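PDB 4N8F: carboxysome shell vertex protein CcmL from Thermosynechococcus elongatus, which probably forms the pentameric vertices of the carboxysome, closing the polyhedral shell that sequesters RuBisCO. Local coordinates for residues Glu16-Leu27 and Asp71-Val79. Residues are numbered along the deposited sequence; the frame is centred on the assembly and turned at random.
Sequences EDTLTGVKFLVL and DKPIDAAVV
T18 and K72 bring the backbones closest, their CA atoms 5.5 Å apart; the CA atoms of L25 and V78 are 8.5 Å apart. No hydrogen bond crosses, and side-chain packing dominates. The 3-10 segment D17-L19 and the type II turn from L19 to V22 form one wall, faced by P73, centre of an inverse gamma turn. T18 OG1 lies 3.1 Å from P73 CD, while L19 reaches in with one methyl: its CG stands anti to the carbonyl carbon (chi1 -53°), and CD2 touches P73 CD and, at 3.9 Å, I74 CG2. The K72 side chain slides past that of V22 in the opposite direction, K72 CE 3.9 Å from V22 CG2 and K72 CG 3.5 Å from T18 O; K72 NZ is hydrogen-bonded to N68 O. An alanine in place of K72 would probably uncover V22 CG2 and leave N68 O without its ammonium partner. Where the strands face each other, V78 CG2 meets L27 CD1 at 3.9 Å. These two lie inside the barrel, consistent with an OB-like fold; the T18-K72 end joins loops beside it. Strands 24-30 and 76-81 both pair with 39-45, L27 packs on V57 and V78 on V55, and P73 O is hydrogen-bonded to S58 OG of another subunit.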
loop_
_atom_site.group_PDB
_atom_site.type_symbol
_atom_site.label_atom_id
_atom_site.label_comp_id
_atom_site.label_asym_id
_atom_site.label_seq_id
_atom_site.Cartn_x
_atom_site.Cartn_y
_atom_site.Cartn_z
ATOM N N GLU C 16 -11.868 -16.729 -9.210
ATOM C CA GLU C 16 -11.947 -15.962 -10.437
ATOM C C GLU C 16 -11.334 -16.769 -11.547
ATOM O O GLU C 16 -10.254 -17.397 -11.366
ATOM C CB GLU C 16 -11.186 -14.642 -10.278
ATOM C CG GLU C 16 -11.867 -13.612 -9.383
ATOM C CD GLU C 16 -13.132 -13.039 -10.007
ATOM O OE1 GLU C 16 -13.086 -12.569 -11.168
ATOM O OE2 GLU C 16 -14.172 -13.026 -9.323
ATOM N N ASP C 17 -12.058 -16.839 -12.658
ATOM C CA ASP C 17 -11.628 -17.531 -13.891
ATOM C C ASP C 17 -10.219 -17.194 -14.320
ATOM O O ASP C 17 -9.533 -18.005 -14.925
ATOM C CB ASP C 17 -12.483 -17.063 -15.060
ATOM C CG ASP C 17 -13.819 -17.725 -15.122
ATOM O OD1 ASP C 17 -14.047 -18.595 -14.296
ATOM O OD2 ASP C 17 -14.626 -17.369 -15.997
ATOM N N THR C 18 -9.825 -15.954 -14.080
ATOM C CA THR C 18 -8.504 -15.488 -14.491
ATOM C C THR C 18 -7.362 -16.120 -13.657
ATOM O O THR C 18 -6.211 -15.981 -13.984
ATOM C CB THR C 18 -8.454 -13.956 -14.321
ATOM O OG1 THR C 18 -8.946 -13.597 -13.010
ATOM C CG2 THR C 18 -9.347 -13.310 -15.351
ATOM N N LEU C 19 -7.703 -16.767 -12.549
ATOM C CA LEU C 19 -6.750 -17.483 -11.735
ATOM C C LEU C 19 -6.616 -18.974 -11.998
ATOM O O LEU C 19 -5.890 -19.625 -11.282
ATOM C CB LEU C 19 -7.061 -17.273 -10.263
ATOM C CG LEU C 19 -7.169 -15.815 -9.867
ATOM C CD1 LEU C 19 -7.478 -15.719 -8.388
ATOM C CD2 LEU C 19 -5.866 -15.136 -10.236
ATOM N N THR C 20 -7.263 -19.513 -13.039
ATOM C CA THR C 20 -7.054 -20.908 -13.418
ATOM C C THR C 20 -5.584 -21.273 -13.647
ATOM O O THR C 20 -4.875 -20.560 -14.329
ATOM C CB THR C 20 -7.837 -21.215 -14.706
ATOM O OG1 THR C 20 -9.239 -21.022 -14.432
ATOM C CG2 THR C 20 -7.644 -22.601 -15.122
ATOM N N GLY C 21 -5.131 -22.361 -13.035
ATOM C CA GLY C 21 -3.720 -22.789 -13.088
ATOM C C GLY C 21 -2.730 -21.949 -12.304
ATOM O O GLY C 21 -1.557 -22.136 -12.427
ATOM N N VAL C 22 -3.165 -20.989 -11.519
ATOM C CA VAL C 22 -2.195 -20.151 -10.833
ATOM C C VAL C 22 -1.751 -20.896 -9.583
ATOM O O VAL C 22 -2.570 -21.336 -8.796
ATOM C CB VAL C 22 -2.781 -18.793 -10.437
ATOM C CG1 VAL C 22 -1.725 -17.944 -9.693
ATOM C CG2 VAL C 22 -3.245 -18.045 -11.680
ATOM N N LYS C 23 -0.453 -21.089 -9.433
ATOM C CA LYS C 23 0.072 -21.605 -8.195
ATOM C C LYS C 23 0.134 -20.570 -7.081
ATOM O O LYS C 23 0.744 -19.521 -7.227
ATOM C CB LYS C 23 1.447 -22.250 -8.388
ATOM C CG LYS C 23 1.638 -23.382 -7.372
ATOM C CD LYS C 23 3.098 -23.637 -7.034
ATOM C CE LYS C 23 3.214 -24.546 -5.812
ATOM N NZ LYS C 23 2.349 -25.736 -5.880
ATOM N N PHE C 24 -0.494 -20.866 -5.962
ATOM C CA PHE C 24 -0.442 -20.018 -4.762
ATOM C C PHE C 24 0.501 -20.536 -3.655
ATOM O O PHE C 24 0.231 -21.535 -2.972
ATOM C CB PHE C 24 -1.828 -19.845 -4.146
ATOM C CG PHE C 24 -2.861 -19.297 -5.095
ATOM C CD1 PHE C 24 -2.814 -18.019 -5.495
ATOM C CD2 PHE C 24 -3.878 -20.096 -5.579
ATOM C CE1 PHE C 24 -3.766 -17.505 -6.341
ATOM C CE2 PHE C 24 -4.837 -19.590 -6.436
ATOM C CZ PHE C 24 -4.788 -18.287 -6.799
ATOM N N LEU C 25 1.582 -19.800 -3.417
ATOM C CA LEU C 25 2.489 -20.215 -2.370
ATOM C C LEU C 25 2.159 -19.426 -1.152
ATOM O O LEU C 25 1.777 -18.286 -1.268
ATOM C CB LEU C 25 3.939 -19.976 -2.803
ATOM C CG LEU C 25 4.514 -20.848 -3.918
ATOM C CD1 LEU C 25 5.952 -20.421 -4.164
ATOM C CD2 LEU C 25 4.467 -22.325 -3.582
ATOM N N VAL C 26 2.318 -20.035 0.022
ATOM C CA VAL C 26 2.428 -19.280 1.249
ATOM C C VAL C 26 3.889 -18.881 1.529
ATOM O O VAL C 26 4.783 -19.713 1.473
ATOM C CB VAL C 26 1.884 -20.077 2.421
ATOM C CG1 VAL C 26 1.839 -19.216 3.667
ATOM C CG2 VAL C 26 0.515 -20.662 2.092
ATOM N N LEU C 27 4.124 -17.612 1.822
ATOM C CA LEU C 27 5.446 -17.032 2.100
ATOM C C LEU C 27 5.487 -16.510 3.560
ATOM O O LEU C 27 4.538 -15.886 4.031
ATOM C CB LEU C 27 5.695 -15.874 1.156
ATOM C CG LEU C 27 5.523 -16.161 -0.350
ATOM C CD1 LEU C 27 5.959 -15.018 -1.243
ATOM C CD2 LEU C 27 6.360 -17.364 -0.756
ATOM N N ASP C 71 -4.338 -9.761 -16.625
ATOM C CA ASP C 71 -5.733 -9.584 -16.211
ATOM C C ASP C 71 -6.029 -10.169 -14.849
ATOM O O ASP C 71 -7.199 -10.301 -14.474
ATOM C CB ASP C 71 -6.646 -10.182 -17.294
ATOM C CG ASP C 71 -6.631 -9.345 -18.577
ATOM O OD1 ASP C 71 -6.461 -8.084 -18.494
ATOM O OD2 ASP C 71 -6.804 -9.965 -19.669
ATOM N N LYS C 72 -4.991 -10.586 -14.130
ATOM C CA LYS C 72 -5.218 -11.367 -12.944
ATOM C C LYS C 72 -5.370 -10.455 -11.728
ATOM O O LYS C 72 -4.588 -9.524 -11.549
ATOM C CB LYS C 72 -4.118 -12.403 -12.739
ATOM C CG LYS C 72 -3.916 -13.387 -13.906
ATOM C CD LYS C 72 -2.970 -14.464 -13.408
ATOM C CE LYS C 72 -2.517 -15.479 -14.469
ATOM N NZ LYS C 72 -3.113 -15.356 -15.811
ATOM N N PRO C 73 -6.380 -10.697 -10.897
ATOM C CA PRO C 73 -6.617 -9.911 -9.677
ATOM C C PRO C 73 -5.726 -10.327 -8.523
ATOM O O PRO C 73 -6.202 -10.765 -7.475
ATOM C CB PRO C 73 -8.090 -10.217 -9.335
ATOM C CG PRO C 73 -8.364 -11.537 -9.974
ATOM C CD PRO C 73 -7.448 -11.679 -11.149
ATOM N N ILE C 74 -4.427 -10.227 -8.741
ATOM C CA ILE C 74 -3.411 -10.614 -7.746
ATOM C C ILE C 74 -2.616 -9.399 -7.347
ATOM O O ILE C 74 -2.358 -8.503 -8.192
ATOM C CB ILE C 74 -2.472 -11.721 -8.252
ATOM C CG1 ILE C 74 -1.913 -11.354 -9.640
ATOM C CG2 ILE C 74 -3.213 -13.031 -8.400
ATOM C CD1 ILE C 74 -0.706 -12.196 -9.989
ATOM N N ASP C 75 -2.233 -9.373 -6.070
ATOM C CA ASP C 75 -1.527 -8.278 -5.463
ATOM C C ASP C 75 -0.190 -8.721 -4.821
ATOM O O ASP C 75 0.424 -8.008 -4.100
ATOM C CB ASP C 75 -2.435 -7.595 -4.460
ATOM C CG ASP C 75 -2.709 -8.401 -3.241
ATOM O OD1 ASP C 75 -2.376 -9.611 -3.194
ATOM O OD2 ASP C 75 -3.276 -7.787 -2.269
ATOM N N ALA C 76 0.230 -9.944 -5.071
ATOM C CA ALA C 76 1.521 -10.451 -4.571
ATOM C C ALA C 76 2.019 -11.540 -5.513
ATOM O O ALA C 76 1.246 -12.456 -5.896
ATOM C CB ALA C 76 1.371 -10.995 -3.198
ATOM N N ALA C 77 3.292 -11.478 -5.875
ATOM C CA ALA C 77 3.871 -12.524 -6.727
ATOM C C ALA C 77 5.305 -12.778 -6.352
ATOM O O ALA C 77 6.042 -11.805 -6.073
ATOM C CB ALA C 77 3.828 -12.130 -8.190
ATOM N N VAL C 78 5.742 -14.040 -6.451
ATOM C CA VAL C 78 7.145 -14.308 -6.391
ATOM C C VAL C 78 7.814 -13.805 -7.685
ATOM O O VAL C 78 7.375 -14.172 -8.750
ATOM C CB VAL C 78 7.437 -15.795 -6.227
ATOM C CG1 VAL C 78 8.931 -16.083 -6.479
ATOM C CG2 VAL C 78 6.976 -16.254 -4.852
ATOM N N VAL C 79 8.866 -13.004 -7.605
ATOM C CA VAL C 79 9.528 -12.510 -8.843
ATOM C C VAL C 79 10.944 -12.999 -9.084
ATOM O O VAL C 79 11.438 -12.950 -10.197
ATOM C CB VAL C 79 9.448 -10.978 -8.984
ATOM C CG1 VAL C 79 7.992 -10.537 -8.970
ATOM C CG2 VAL C 79 10.239 -10.211 -7.929
#